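Local coordinates for envelopment polyprotein (Bovine Schmallenberg virus BH80/Germany/2011, PDB 7A56), which probably drives fusion of the viral and host membranes during cell entry, as a class II membrane fusion glycoprotein captured here in its postfusion conformation, at residues L118-P123 and V267-E272; P123-N128 and I182-Y187; K188-S193 and I242-G247; N255-T260 and G273-G278. One frame throughout, in Å; residues are numbered along the deposited sequence.

Interaction 1 of 4, residues L118-P123 and V267-E272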
loop_
_atom_site.group_PDB
_atom_site.type_symbol
_atom_site.label_atom_id
_atom_site.label_comp_id
_atom_site.label_asym_id
_atom_site.label_seq_id
_atom_site.Cartn_x
_atom_site.Cartn_y
_atom_site.Cartn_z
ATOM N N LEU A 118 -18.436 11.910 0.237
ATOM C CA LEU A 118 -18.555 12.110 -1.212
ATOM C C LEU A 118 -19.992 12.039 -1.731
ATOM O O LEU A 118 -20.433 12.986 -2.377
ATOM C CB LEU A 118 -17.710 11.085 -1.985
ATOM C CG LEU A 118 -16.210 11.107 -1.698
ATOM C CD1 LEU A 118 -15.591 10.077 -2.659
ATOM C CD2 LEU A 118 -15.626 12.495 -1.859
ATOM N N TYR A 119 -20.721 10.947 -1.466
ATOM C CA TYR A 119 -22.055 10.839 -2.062
ATOM C C TYR A 119 -22.761 9.634 -1.449
ATOM O O TYR A 119 -22.131 8.775 -0.831
ATOM C CB TYR A 119 -21.964 10.690 -3.594
ATOM C CG TYR A 119 -21.144 9.468 -4.027
ATOM C CD1 TYR A 119 -21.716 8.184 -3.985
ATOM C CD2 TYR A 119 -19.833 9.613 -4.528
ATOM C CE1 TYR A 119 -21.036 7.093 -4.410
ATOM C CE2 TYR A 119 -19.104 8.513 -4.925
ATOM C CZ TYR A 119 -19.708 7.257 -4.860
ATOM O OH TYR A 119 -19.006 6.131 -5.224
ATOM N N GLU A 120 -24.064 9.546 -1.679
ATOM C CA GLU A 120 -24.846 8.348 -1.408
ATOM C C GLU A 120 -25.129 7.641 -2.724
ATOM O O GLU A 120 -25.231 8.288 -3.770
ATOM C CB GLU A 120 -26.189 8.681 -0.750
ATOM C CG GLU A 120 -26.157 9.002 0.675
ATOM C CD GLU A 120 -27.538 9.386 1.195
ATOM O OE1 GLU A 120 -28.145 10.352 0.654
ATOM O OE2 GLU A 120 -28.020 8.711 2.136
ATOM N N THR A 121 -25.288 6.310 -2.660
ATOM C CA THR A 121 -25.723 5.535 -3.823
ATOM C C THR A 121 -26.655 4.433 -3.326
ATOM O O THR A 121 -26.793 4.189 -2.117
ATOM C CB THR A 121 -24.521 4.976 -4.669
ATOM O OG1 THR A 121 -24.983 4.523 -5.956
ATOM C CG2 THR A 121 -23.753 3.777 -3.968
ATOM N N GLY A 122 -27.328 3.802 -4.284
ATOM C CA GLY A 122 -28.263 2.723 -4.073
ATOM C C GLY A 122 -28.937 2.434 -5.409
ATOM O O GLY A 122 -28.551 2.988 -6.436
ATOM N N PRO A 123 -29.926 1.556 -5.436
ATOM C CA PRO A 123 -30.494 1.142 -6.732
ATOM C C PRO A 123 -31.419 2.202 -7.309
ATOM O O PRO A 123 -32.020 3.001 -6.592
ATOM C CB PRO A 123 -31.296 -0.108 -6.368
ATOM C CG PRO A 123 -31.756 0.219 -4.898
ATOM C CD PRO A 123 -30.567 0.876 -4.290
ATOM N N VAL A 267 -23.911 5.913 -9.768
ATOM C CA VAL A 267 -24.929 6.954 -9.650
ATOM C C VAL A 267 -24.791 7.568 -8.271
ATOM O O VAL A 267 -24.799 6.832 -7.264
ATOM C CB VAL A 267 -26.354 6.415 -9.845
ATOM C CG1 VAL A 267 -27.365 7.568 -9.713
ATOM C CG2 VAL A 267 -26.487 5.822 -11.286
ATOM N N GLN A 268 -24.658 8.898 -8.212
ATOM C CA GLN A 268 -24.144 9.527 -6.979
ATOM C C GLN A 268 -25.058 10.676 -6.592
ATOM O O GLN A 268 -25.214 11.633 -7.354
ATOM C CB GLN A 268 -22.707 10.033 -7.149
ATOM C CG GLN A 268 -21.745 8.962 -7.634
ATOM C CD GLN A 268 -20.397 9.515 -8.076
ATOM O OE1 GLN A 268 -20.165 10.719 -8.151
ATOM N NE2 GLN A 268 -19.486 8.625 -8.304
ATOM N N LEU A 269 -25.668 10.572 -5.412
ATOM C CA LEU A 269 -26.518 11.611 -4.848
ATOM C C LEU A 269 -25.717 12.378 -3.818
ATOM O O LEU A 269 -25.267 11.793 -2.819
ATOM C CB LEU A 269 -27.758 11.001 -4.200
ATOM C CG LEU A 269 -28.702 11.984 -3.497
ATOM C CD1 LEU A 269 -29.453 12.745 -4.524
ATOM C CD2 LEU A 269 -29.678 11.202 -2.610
ATOM N N TYR A 270 -25.535 13.676 -4.050
ATOM C CA TYR A 270 -24.795 14.503 -3.108
ATOM C C TYR A 270 -25.470 15.868 -3.022
ATOM O O TYR A 270 -26.556 16.092 -3.572
ATOM C CB TYR A 270 -23.308 14.587 -3.485
ATOM C CG TYR A 270 -22.978 15.490 -4.652
ATOM C CD1 TYR A 270 -23.611 15.348 -5.875
ATOM C CD2 TYR A 270 -22.009 16.481 -4.527
ATOM C CE1 TYR A 270 -23.296 16.170 -6.933
ATOM C CE2 TYR A 270 -21.690 17.311 -5.580
ATOM C CZ TYR A 270 -22.333 17.150 -6.772
ATOM O OH TYR A 270 -22.005 17.986 -7.809
ATOM N N SER A 271 -24.810 16.783 -2.307
ATOM C CA SER A 271 -25.444 18.029 -1.888
ATOM C C SER A 271 -26.073 18.758 -3.064
ATOM O O SER A 271 -27.213 19.227 -2.979
ATOM C CB SER A 271 -24.417 18.932 -1.192
ATOM O OG SER A 271 -23.302 19.242 -2.028
ATOM N N GLU A 272 -25.367 18.812 -4.186
ATOM C CA GLU A 272 -25.768 19.653 -5.301
ATOM C C GLU A 272 -26.665 18.947 -6.317
ATOM O O GLU A 272 -27.106 19.593 -7.273
ATOM C CB GLU A 272 -24.519 20.207 -5.988
ATOM C CG GLU A 272 -23.533 20.815 -4.999
ATOM C CD GLU A 272 -22.746 21.948 -5.604
ATOM O OE1 GLU A 272 -22.866 23.084 -5.101
ATOM O OE2 GLU A 272 -22.024 21.702 -6.598
HETATM O O HOH W 1 -26.457 12.737 -0.320
#
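The carbonyl oxygen of L269 is gripped twice: the backbone N of E120 donates to it at 2.8 Å, nearly straight (176° at the hydrogen), and a water donates to it at 2.9 Å. That water gives its second hydrogen to OE1 of E120 at 3.1 Å, tethering the carboxylate beside L269, whose side chain runs alongside it in the same direction. L269 N returns a bond of 2.8 Å to E120 O, completing a single antiparallel hydrogen-bonded bridge. One residue on, T121 extends the grip with its side chain: OG1 lies anti to the backbone N (chi1 -166°) and donates to V267 O over 2.7 Å, in the carbonyl plane. On the other side of the bridge, Q268 lies over one face of the Y119 ring, with CG of Q268 3.5 Å from the ring centroid in a CH-pi contact and the amide stacked within 9° of the ring plane. G258 N, G265 O and D256 O hold that amide, while Y119 OH bonds N255 O. Strand 98-134 pairs along its opposite edge with strand 187-192, where L118 and Y119 form a classic bulge facing I189; strand 268-270 continues into a hairpin with 273-275.

Interaction 2 of 4, residues P123-N128 and I182-Y187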
loop_
_atom_site.group_PDB
_atom_site.type_symbol
_atom_site.label_atom_id
_atom_site.label_comp_id
_atom_site.label_asym_id
_atom_site.label_seq_id
_atom_site.Cartn_x
_atom_site.Cartn_y
_atom_site.Cartn_z
ATOM N N PRO A 123 -29.926 1.556 -5.436
ATOM C CA PRO A 123 -30.494 1.142 -6.732
ATOM C C PRO A 123 -31.419 2.202 -7.309
ATOM O O PRO A 123 -32.020 3.001 -6.592
ATOM C CB PRO A 123 -31.296 -0.108 -6.368
ATOM C CG PRO A 123 -31.756 0.219 -4.898
ATOM C CD PRO A 123 -30.567 0.876 -4.290
ATOM N N THR A 124 -31.597 2.134 -8.628
ATOM C CA THR A 124 -32.530 3.045 -9.268
ATOM C C THR A 124 -33.940 2.502 -9.120
ATOM O O THR A 124 -34.198 1.315 -9.350
ATOM C CB THR A 124 -32.150 3.252 -10.728
ATOM O OG1 THR A 124 -30.884 3.922 -10.756
ATOM C CG2 THR A 124 -33.189 4.102 -11.473
ATOM N N ILE A 125 -34.839 3.380 -8.705
ATOM C CA ILE A 125 -36.231 3.064 -8.423
ATOM C C ILE A 125 -37.197 3.882 -9.249
ATOM O O ILE A 125 -38.407 3.756 -9.052
ATOM C CB ILE A 125 -36.540 3.263 -6.940
ATOM C CG1 ILE A 125 -36.366 4.742 -6.558
ATOM C CG2 ILE A 125 -35.548 2.380 -6.155
ATOM C CD1 ILE A 125 -36.898 5.053 -5.202
ATOM N N GLY A 126 -36.702 4.760 -10.105
ATOM C CA GLY A 126 -37.606 5.569 -10.914
ATOM C C GLY A 126 -36.777 6.500 -11.758
ATOM O O GLY A 126 -35.565 6.553 -11.620
ATOM N N ILE A 127 -37.455 7.209 -12.682
ATOM C CA ILE A 127 -36.779 8.175 -13.552
ATOM C C ILE A 127 -37.555 9.474 -13.531
ATOM O O ILE A 127 -38.733 9.497 -13.924
ATOM C CB ILE A 127 -36.679 7.684 -15.020
ATOM C CG1 ILE A 127 -36.016 6.296 -15.060
ATOM C CG2 ILE A 127 -35.959 8.730 -15.878
ATOM C CD1 ILE A 127 -35.934 5.667 -16.487
ATOM N N ASN A 128 -36.889 10.572 -13.175
ATOM C CA ASN A 128 -37.442 11.897 -13.465
ATOM C C ASN A 128 -37.172 12.223 -14.928
ATOM O O ASN A 128 -36.032 12.115 -15.379
ATOM C CB ASN A 128 -36.799 12.981 -12.614
ATOM C CG ASN A 128 -37.303 12.986 -11.180
ATOM O OD1 ASN A 128 -38.493 13.060 -10.925
ATOM N ND2 ASN A 128 -36.393 12.947 -10.250
ATOM N N ILE A 182 -33.804 8.261 -10.196
ATOM C CA ILE A 182 -34.126 8.337 -8.767
ATOM C C ILE A 182 -33.633 7.052 -8.112
ATOM O O ILE A 182 -33.913 5.940 -8.630
ATOM C CB ILE A 182 -35.637 8.482 -8.534
ATOM C CG1 ILE A 182 -36.201 9.686 -9.265
ATOM C CG2 ILE A 182 -35.922 8.524 -6.994
ATOM C CD1 ILE A 182 -37.732 9.531 -9.546
ATOM N N ILE A 183 -32.882 7.193 -6.984
ATOM C CA ILE A 183 -32.319 6.048 -6.284
ATOM C C ILE A 183 -32.885 5.979 -4.865
ATOM O O ILE A 183 -33.333 6.967 -4.284
ATOM C CB ILE A 183 -30.763 6.089 -6.201
ATOM C CG1 ILE A 183 -30.324 7.289 -5.345
ATOM C CG2 ILE A 183 -30.139 6.088 -7.611
ATOM C CD1 ILE A 183 -28.861 7.214 -4.809
ATOM N N ARG A 184 -32.795 4.789 -4.291
ATOM C CA ARG A 184 -33.051 4.623 -2.883
ATOM C C ARG A 184 -31.672 4.582 -2.210
ATOM O O ARG A 184 -30.903 3.651 -2.463
ATOM C CB ARG A 184 -33.843 3.344 -2.611
ATOM C CG ARG A 184 -34.087 3.088 -1.110
ATOM C CD ARG A 184 -34.773 1.762 -0.893
ATOM N NE ARG A 184 -33.921 0.564 -1.068
ATOM C CZ ARG A 184 -34.109 -0.362 -2.016
ATOM N NH1 ARG A 184 -33.326 -1.436 -2.064
ATOM N NH2 ARG A 184 -35.088 -0.236 -2.912
ATOM N N PRO A 185 -31.311 5.577 -1.409
ATOM C CA PRO A 185 -29.954 5.599 -0.816
ATOM C C PRO A 185 -29.747 4.399 0.094
ATOM O O PRO A 185 -30.599 4.100 0.947
ATOM C CB PRO A 185 -29.928 6.912 -0.013
ATOM C CG PRO A 185 -31.091 7.699 -0.468
ATOM C CD PRO A 185 -32.127 6.746 -1.040
ATOM N N GLU A 186 -28.576 3.742 -0.049
ATOM C CA GLU A 186 -28.219 2.559 0.749
ATOM C C GLU A 186 -26.794 2.634 1.326
ATOM O O GLU A 186 -26.580 2.181 2.452
ATOM C CB GLU A 186 -28.388 1.280 -0.089
ATOM C CG GLU A 186 -29.890 1.000 -0.461
ATOM C CD GLU A 186 -30.621 0.318 0.676
ATOM O OE1 GLU A 186 -31.853 0.092 0.571
ATOM O OE2 GLU A 186 -29.925 -0.030 1.689
ATOM N N TYR A 187 -25.839 3.231 0.602
ATOM C CA TYR A 187 -24.461 3.349 1.100
ATOM C C TYR A 187 -24.012 4.804 0.989
ATOM O O TYR A 187 -24.408 5.513 0.050
ATOM C CB TYR A 187 -23.465 2.476 0.301
ATOM C CG TYR A 187 -23.666 0.972 0.339
ATOM C CD1 TYR A 187 -24.670 0.355 -0.427
ATOM C CD2 TYR A 187 -22.805 0.150 1.105
ATOM C CE1 TYR A 187 -24.825 -1.023 -0.419
ATOM C CE2 TYR A 187 -22.960 -1.233 1.120
ATOM C CZ TYR A 187 -23.969 -1.818 0.351
ATOM O OH TYR A 187 -24.124 -3.193 0.340
#
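A classic beta bulge joins the two strands here, with I125 and G126 of one strand both facing I182 of the other. I125 N makes the main bond to I182 O, 2.7 Å long, and G126 N adds a weak one to the same oxygen. I182 N bonds G126 O at 2.8 Å. Past the bulge, R184 N reaches P123 O at 3.0 Å, and the CA of I183 adds a CH...O contact to that oxygen. The R184 chain then bends at chi3 (74°) and turns one guanidinium face to the proline, whose CG lies off-centre over it, 3.6 Å from NH1. E186 fixes the rotation of this plane: its OE1 sits at the guanidinium edge and takes NE through the anti lone pair at 2.7 Å, a salt bridge within the segment. At the opposite end the I182 and N128 side chains cross at about a right angle, CG1 of I182 3.4 Å from ND2 of N128. Around the contact, T124 OG1 bonds D181 of strand 172-183, E186 OE2 pairs with K245 of strand 241-245, and P123 and E186 pack on Y304, just ahead of helix 305-308.

Interaction 3 of 4, residues K188-S193 and I242-G247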
loop_
_atom_site.group_PDB
_atom_site.type_symbol
_atom_site.label_atom_id
_atom_site.label_comp_id
_atom_site.label_asym_id
_atom_site.label_seq_id
_atom_site.Cartn_x
_atom_site.Cartn_y
_atom_site.Cartn_z
ATOM N N LYS A 188 -23.180 5.242 1.955
ATOM C CA LYS A 188 -22.524 6.552 1.933
ATOM C C LYS A 188 -21.047 6.339 1.661
ATOM O O LYS A 188 -20.411 5.530 2.325
ATOM C CB LYS A 188 -22.681 7.318 3.249
ATOM C CG LYS A 188 -24.130 7.389 3.753
ATOM C CD LYS A 188 -24.268 8.395 4.913
ATOM C CE LYS A 188 -25.719 8.911 5.042
ATOM N NZ LYS A 188 -26.697 7.805 5.200
ATOM N N ILE A 189 -20.510 7.088 0.717
ATOM C CA ILE A 189 -19.156 6.910 0.232
ATOM C C ILE A 189 -18.349 8.118 0.684
ATOM O O ILE A 189 -18.822 9.281 0.583
ATOM C CB ILE A 189 -19.106 6.703 -1.299
ATOM C CG1 ILE A 189 -19.506 5.258 -1.698
ATOM C CG2 ILE A 189 -17.664 6.952 -1.806
ATOM C CD1 ILE A 189 -20.895 4.750 -1.314
ATOM N N TYR A 190 -17.141 7.810 1.265
ATOM C CA TYR A 190 -16.171 8.760 1.803
ATOM C C TYR A 190 -14.790 8.556 1.191
ATOM O O TYR A 190 -14.416 7.451 0.800
ATOM C CB TYR A 190 -16.003 8.593 3.303
ATOM C CG TYR A 190 -17.292 8.807 4.070
ATOM C CD1 TYR A 190 -18.201 7.776 4.228
ATOM C CD2 TYR A 190 -17.540 10.014 4.701
ATOM C CE1 TYR A 190 -19.388 7.967 4.947
ATOM C CE2 TYR A 190 -18.690 10.213 5.438
ATOM C CZ TYR A 190 -19.599 9.178 5.562
ATOM O OH TYR A 190 -20.729 9.358 6.329
ATOM N N LYS A 191 -14.032 9.646 1.125
ATOM C CA LYS A 191 -12.656 9.629 0.650
ATOM C C LYS A 191 -11.712 10.037 1.794
ATOM O O LYS A 191 -12.014 10.976 2.547
ATOM C CB LYS A 191 -12.492 10.594 -0.510
ATOM C CG LYS A 191 -11.171 10.444 -1.239
ATOM C CD LYS A 191 -11.125 11.478 -2.371
ATOM C CE LYS A 191 -9.943 11.222 -3.281
ATOM N NZ LYS A 191 -9.942 12.095 -4.524
ATOM N N LYS A 192 -10.534 9.417 1.834
ATOM C CA LYS A 192 -9.500 9.795 2.844
ATOM C C LYS A 192 -9.074 11.248 2.619
ATOM O O LYS A 192 -8.829 11.659 1.475
ATOM C CB LYS A 192 -8.314 8.842 2.705
ATOM C CG LYS A 192 -7.164 9.053 3.762
ATOM C CD LYS A 192 -6.299 7.780 3.888
ATOM C CE LYS A 192 -5.546 7.522 2.618
ATOM N NZ LYS A 192 -5.031 6.111 2.545
ATOM N N SER A 193 -9.067 12.056 3.702
ATOM C CA SER A 193 -8.850 13.499 3.617
ATOM C C SER A 193 -7.761 13.974 4.582
ATOM O O SER A 193 -7.785 15.132 5.021
ATOM C CB SER A 193 -10.166 14.256 3.864
ATOM O OG SER A 193 -10.709 13.978 5.165
ATOM N N ILE A 242 -14.000 4.482 0.872
ATOM C CA ILE A 242 -14.772 3.486 1.592
ATOM C C ILE A 242 -16.262 3.696 1.343
ATOM O O ILE A 242 -16.712 4.789 0.999
ATOM C CB ILE A 242 -14.509 3.569 3.120
ATOM C CG1 ILE A 242 -14.880 4.980 3.619
ATOM C CG2 ILE A 242 -13.060 3.168 3.406
ATOM C CD1 ILE A 242 -14.899 5.116 5.188
ATOM N N ALA A 243 -17.033 2.656 1.641
ATOM C CA ALA A 243 -18.476 2.766 1.617
ATOM C C ALA A 243 -18.976 2.319 2.980
ATOM O O ALA A 243 -18.419 1.403 3.577
ATOM C CB ALA A 243 -19.097 1.943 0.472
ATOM N N VAL A 244 -19.959 3.023 3.512
ATOM C CA VAL A 244 -20.427 2.833 4.880
ATOM C C VAL A 244 -21.905 2.485 4.842
ATOM O O VAL A 244 -22.693 3.198 4.198
ATOM C CB VAL A 244 -20.170 4.085 5.735
ATOM C CG1 VAL A 244 -20.770 3.906 7.119
ATOM C CG2 VAL A 244 -18.617 4.327 5.838
ATOM N N LYS A 245 -22.270 1.384 5.512
ATOM C CA LYS A 245 -23.672 1.000 5.685
ATOM C C LYS A 245 -23.851 0.404 7.073
ATOM O O LYS A 245 -23.164 -0.559 7.435
ATOM C CB LYS A 245 -24.156 -0.003 4.625
ATOM C CG LYS A 245 -25.621 -0.488 4.833
ATOM C CD LYS A 245 -26.146 -1.082 3.539
ATOM C CE LYS A 245 -27.657 -1.258 3.575
ATOM N NZ LYS A 245 -28.346 0.011 3.941
ATOM N N ASN A 246 -24.758 0.990 7.855
ATOM C CA ASN A 246 -25.113 0.451 9.181
ATOM C C ASN A 246 -23.891 0.348 10.076
ATOM O O ASN A 246 -23.634 -0.680 10.704
ATOM C CB ASN A 246 -25.811 -0.904 9.071
ATOM C CG ASN A 246 -27.177 -0.791 8.422
ATOM O OD1 ASN A 246 -27.937 0.134 8.714
ATOM N ND2 ASN A 246 -27.474 -1.696 7.498
ATOM N N GLY A 247 -23.136 1.439 10.127
ATOM C CA GLY A 247 -21.966 1.474 10.954
ATOM C C GLY A 247 -20.841 0.556 10.540
ATOM O O GLY A 247 -19.885 0.427 11.295
HETATM O O HOH W 2 -25.641 4.639 5.214
#
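Y190 and V244 meet obliquely on one face of the paired strands. CG2 of V244 stands 3.8 Å from both CD1 and CE1 of the tyrosine. Nearer the backbone, CB of Y190 rests on CG1 of I242 at 3.8 Å. CG1 of I242 takes the position between its backbone N and carbonyl carbon (chi1 59°), which directs it at the tyrosine's CB, and CD1 lies near the same atom. The side chain of K188 leaves on this face too, but its end swings away from V244; NZ makes a long, weak ion pair with E120 OE2, and a water joins it weakly to V244 O. The opposite face carries I189 and A243, a non-hydrogen-bonded pair in which CD1 of I189 touches CB of A243 at 3.8 Å, both packing on I254. This is a regular antiparallel pairing, with two bonds at K188 and V244 and two more at Y190 and I242; the shortest runs from V244 N to K188 O at 2.8 Å. I242 O also receives a CH...O contact from the CA of I189, 3.3 Å away. Strand 187-192 lies between 241-245 and the long strand 98-134, to which I189 bonds through L118 and Y119. Farther along, K191 pairs with D256, and S193 packs on Y396 of a neighbouring subunit.

Interaction 4 of 4, residues N255-T260 and G273-G278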
loop_
_atom_site.group_PDB
_atom_site.type_symbol
_atom_site.label_atom_id
_atom_site.label_comp_id
_atom_site.label_asym_id
_atom_site.label_seq_id
_atom_site.Cartn_x
_atom_site.Cartn_y
_atom_site.Cartn_z
ATOM N N ASN A 255 -16.373 4.019 -7.033
ATOM C CA ASN A 255 -16.082 5.220 -7.813
ATOM C C ASN A 255 -15.737 6.380 -6.892
ATOM O O ASN A 255 -16.419 6.604 -5.884
ATOM C CB ASN A 255 -17.322 5.645 -8.680
ATOM C CG ASN A 255 -17.376 4.943 -10.026
ATOM O OD1 ASN A 255 -16.547 5.158 -10.911
ATOM N ND2 ASN A 255 -18.371 4.119 -10.196
ATOM N N ASP A 256 -14.759 7.199 -7.296
ATOM C CA ASP A 256 -14.606 8.519 -6.691
ATOM C C ASP A 256 -15.732 9.453 -7.186
ATOM O O ASP A 256 -16.416 9.188 -8.193
ATOM C CB ASP A 256 -13.197 9.089 -7.031
ATOM C CG ASP A 256 -12.684 10.112 -6.009
ATOM O OD1 ASP A 256 -13.476 10.751 -5.249
ATOM O OD2 ASP A 256 -11.444 10.273 -6.010
ATOM N N LEU A 257 -15.959 10.536 -6.438
ATOM C CA LEU A 257 -16.997 11.497 -6.804
ATOM C C LEU A 257 -16.748 12.019 -8.218
ATOM O O LEU A 257 -15.617 12.401 -8.571
ATOM C CB LEU A 257 -17.021 12.646 -5.764
ATOM C CG LEU A 257 -18.080 13.747 -6.026
ATOM C CD1 LEU A 257 -19.526 13.208 -5.931
ATOM C CD2 LEU A 257 -17.907 14.900 -5.042
ATOM N N GLY A 258 -17.811 11.988 -9.070
ATOM C CA GLY A 258 -17.724 12.419 -10.456
ATOM C C GLY A 258 -17.377 11.344 -11.467
ATOM O O GLY A 258 -17.501 11.584 -12.673
ATOM N N SER A 259 -16.900 10.196 -11.038
ATOM C CA SER A 259 -16.579 9.071 -11.918
ATOM C C SER A 259 -17.802 8.170 -11.995
ATOM O O SER A 259 -18.455 7.913 -10.973
ATOM C CB SER A 259 -15.386 8.262 -11.368
ATOM O OG SER A 259 -14.209 9.056 -11.413
ATOM N N THR A 260 -18.141 7.723 -13.209
ATOM C CA THR A 260 -19.338 6.889 -13.381
ATOM C C THR A 260 -18.980 5.548 -14.037
ATOM O O THR A 260 -19.736 4.993 -14.852
ATOM C CB THR A 260 -20.402 7.642 -14.171
ATOM O OG1 THR A 260 -19.856 8.018 -15.430
ATOM C CG2 THR A 260 -20.883 8.937 -13.404
ATOM N N GLY A 273 -26.952 17.656 -6.136
ATOM C CA GLY A 273 -27.781 16.936 -7.084
ATOM C C GLY A 273 -27.346 15.502 -7.272
ATOM O O GLY A 273 -26.794 14.907 -6.332
ATOM N N ILE A 274 -27.572 14.940 -8.464
ATOM C CA ILE A 274 -27.190 13.574 -8.795
ATOM C C ILE A 274 -26.271 13.591 -10.006
ATOM O O ILE A 274 -26.408 14.424 -10.912
ATOM C CB ILE A 274 -28.405 12.682 -9.084
ATOM C CG1 ILE A 274 -29.447 12.850 -8.009
ATOM C CG2 ILE A 274 -27.993 11.230 -9.140
ATOM C CD1 ILE A 274 -30.622 11.940 -8.236
ATOM N N ILE A 275 -25.342 12.630 -10.017
ATOM C CA ILE A 275 -24.364 12.416 -11.081
ATOM C C ILE A 275 -24.608 11.023 -11.627
ATOM O O ILE A 275 -24.634 10.052 -10.863
ATOM C CB ILE A 275 -22.909 12.525 -10.554
ATOM C CG1 ILE A 275 -22.649 13.917 -9.971
ATOM C CG2 ILE A 275 -21.909 12.175 -11.690
ATOM C CD1 ILE A 275 -21.228 14.091 -9.336
ATOM N N GLY A 276 -24.748 10.909 -12.950
ATOM C CA GLY A 276 -24.778 9.579 -13.531
ATOM C C GLY A 276 -24.491 9.741 -15.009
ATOM O O GLY A 276 -24.367 10.856 -15.498
ATOM N N SER A 277 -24.281 8.648 -15.693
ATOM C CA SER A 277 -24.083 8.781 -17.134
ATOM C C SER A 277 -24.686 7.552 -17.808
ATOM O O SER A 277 -25.124 6.611 -17.141
ATOM C CB SER A 277 -22.610 8.988 -17.486
ATOM O OG SER A 277 -21.897 7.855 -17.144
ATOM N N GLY A 278 -24.727 7.574 -19.147
ATOM C CA GLY A 278 -25.235 6.417 -19.864
ATOM C C GLY A 278 -26.107 6.892 -21.017
ATOM O O GLY A 278 -26.440 8.075 -21.081
#
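T260 and S277 both place their hydroxyl between the backbone N and the carbonyl carbon (chi1 58° and 65°), which turns OG1 of T260 and OG of S277 toward each other in a hydrogen bond of 2.7 Å. OG of S277 is held a second time by K262 of a neighbouring subunit, so this hydroxyl pair lies at the trimer interface. The methyl branch of T260 serves the apolar side: CG2 packs 3.8 Å from CG2 of I275 and nearly as close to the CA of G276. The other branch of I275 stretches out to meet L257, the two side chains crossing at about a right angle with CD1 against CD1 at 3.9 Å; the same methyl of I275 comes 4.0 Å from G258 N. L257 and G258 are the central residues of a type II beta turn from D256 to S259, closed by S259 N to D256 O at 3.1 Å, with G258 supplying the positive phi (91°) that its third position takes. OD1 of D256 accepts L257 N at 2.8 Å at the start of the turn, on the anti side and somewhat out of the carboxylate plane. D253 of a neighbouring subunit bonds S259 OG and D256 N.

Overall arrangement
Interaction 1 opens first along the chain, at 118-123, and P123 passes strand 98-134 directly into interaction 2, which closes at 182-187. Interaction 3 follows in series, opening at 188-193 and closing at 242-247; both lie nested inside the long loop that interaction 1 closes at 267-272. Interaction 4 opens at 255-260 within that loop but closes beyond it, at 273-278, so it crosses interaction 1. Strand 98-134 thus gathers strands 172-183 and 187-192, with 241-245 beyond, while the hairpin of 268-270 and 273-275 joins it through interaction 1. Interactions 3 and 4 both touch a neighbouring subunit.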